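Local coordinates for ALBA-Domain Protein (Trypanosoma brucei, PDB 7DL8) that probably binds RNA through an Alba domain, at residues V55-M58 / L59-Q62. Sequence-based numbering, arbitrary orientation.
Sequences VVEM and LKDQ
The aliphatic part of Lys-60 runs below the plane of the Glu-57 carboxylate and outside its outline, past OE2, with CD of Lys-60 3.6 Å from OE2 of Glu-57, while the ammonium group comes up close to the plane, on the syn lone pair of that oxygen. The pair forms an i to i+3 salt bridge near the C-terminal end of helix 49-61, one of the two helices that pack on the sheet of the Alba fold, and NZ of Lys-60 stands 2.9 Å from OE2 of Glu-57. A bend at chi3 (68°) turns the end of the lysine toward the acid. Thr-72 of the second subunit also hydrogen-bonds to OE2, giving this atom of a buried residue two partners and placing the salt bridge at the interface between subunits. Farther along, Asp-61 forms a salt bridge with Arg-74 of that subunit, and the same arginine packs on Glu-57, where its charge would probably ease repulsion between the two acids.

On the inner side, CG1 of Val-55 lies alongside CD1 of Leu-59 at 4.1 Å, and both residues pack on Val-26 of helix 22-34. CG1 of Val-56 meets CD of Lys-60 at 3.9 Å, and both residues touch Val-67 of strand 65-76. Where the helix gives out, the amide of Gln-62 reaches Lys-30 through OE1, and its backbone N closes the last turn on O of Met-58 at 3.1 Å, with an N-H...O angle of 160°.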
loop_
_atom_site.group_PDB
_atom_site.type_symbol
_atom_site.label_atom_id
_atom_site.label_comp_id
_atom_site.label_asym_id
_atom_site.label_seq_id
_atom_site.Cartn_x
_atom_site.Cartn_y
_atom_site.Cartn_z
ATOM N N VAL A 55 -1.287 -9.612 -7.924
ATOM C CA VAL A 55 -1.657 -9.997 -9.284
ATOM C C VAL A 55 -1.239 -11.436 -9.562
ATOM O O VAL A 55 -1.990 -12.211 -10.168
ATOM C CB VAL A 55 -1.042 -9.017 -10.301
ATOM C CG1 VAL A 55 -1.043 -9.617 -11.699
ATOM C CG2 VAL A 55 -1.798 -7.697 -10.288
ATOM N N VAL A 56 -0.052 -11.826 -9.094
ATOM C CA VAL A 56 0.434 -13.179 -9.343
ATOM C C VAL A 56 -0.313 -14.184 -8.474
ATOM O O VAL A 56 -0.639 -15.291 -8.923
ATOM C CB VAL A 56 1.955 -13.246 -9.113
ATOM C CG1 VAL A 56 2.440 -14.689 -9.111
ATOM C CG2 VAL A 56 2.687 -12.431 -10.170
ATOM N N GLU A 57 -0.605 -13.816 -7.223
ATOM C CA GLU A 57 -1.357 -14.712 -6.350
ATOM C C GLU A 57 -2.769 -14.946 -6.873
ATOM O O GLU A 57 -3.309 -16.048 -6.729
ATOM C CB GLU A 57 -1.399 -14.152 -4.928
ATOM C CG GLU A 57 -0.090 -14.290 -4.159
ATOM C CD GLU A 57 0.474 -15.698 -4.196
ATOM O OE1 GLU A 57 -0.281 -16.653 -3.917
ATOM O OE2 GLU A 57 1.676 -15.850 -4.500
ATOM N N MET A 58 -3.379 -13.928 -7.485
ATOM C CA MET A 58 -4.687 -14.118 -8.103
ATOM C C MET A 58 -4.610 -15.111 -9.255
ATOM O O MET A 58 -5.487 -15.971 -9.404
ATOM C CB MET A 58 -5.237 -12.779 -8.588
ATOM C CG MET A 58 -5.855 -11.929 -7.494
ATOM S SD MET A 58 -6.643 -10.447 -8.148
ATOM C CE MET A 58 -7.973 -11.172 -9.104
ATOM N N LEU A 59 -3.568 -15.005 -10.082
ATOM C CA LEU A 59 -3.376 -15.974 -11.156
ATOM C C LEU A 59 -3.117 -17.369 -10.601
ATOM O O LEU A 59 -3.515 -18.365 -11.213
ATOM C CB LEU A 59 -2.226 -15.538 -12.066
ATOM C CG LEU A 59 -2.458 -14.281 -12.904
ATOM C CD1 LEU A 59 -1.161 -13.511 -13.075
ATOM C CD2 LEU A 59 -3.052 -14.650 -14.252
ATOM N N LYS A 60 -2.445 -17.457 -9.448
ATOM C CA LYS A 60 -2.198 -18.752 -8.823
ATOM C C LYS A 60 -3.473 -19.349 -8.235
ATOM O O LYS A 60 -3.649 -20.572 -8.265
ATOM C CB LYS A 60 -1.109 -18.617 -7.757
ATOM C CG LYS A 60 0.291 -18.498 -8.354
ATOM C CD LYS A 60 1.326 -18.031 -7.347
ATOM C CE LYS A 60 1.589 -19.075 -6.275
ATOM N NZ LYS A 60 2.488 -18.533 -5.222
ATOM N N ASP A 61 -4.357 -18.514 -7.685
ATOM C CA ASP A 61 -5.638 -19.009 -7.172
ATOM C C ASP A 61 -6.497 -19.584 -8.287
ATOM O O ASP A 61 -7.206 -20.576 -8.093
ATOM C CB ASP A 61 -6.413 -17.895 -6.476
ATOM C CG ASP A 61 -6.002 -17.682 -5.041
ATOM O OD1 ASP A 61 -5.208 -18.478 -4.508
ATOM O OD2 ASP A 61 -6.516 -16.711 -4.423
ATOM N N GLN A 62 -6.478 -18.955 -9.449
ATOM C CA GLN A 62 -7.187 -19.469 -10.615
ATOM C C GLN A 62 -6.457 -20.633 -11.273
ATOM O O GLN A 62 -6.937 -21.147 -12.293
ATOM C CB GLN A 62 -7.414 -18.347 -11.647
ATOM C CG GLN A 62 -8.133 -17.122 -11.096
ATOM C CD GLN A 62 -8.264 -15.999 -12.119
ATOM O OE1 GLN A 62 -8.135 -16.222 -13.323
ATOM N NE2 GLN A 62 -8.511 -14.784 -11.641
#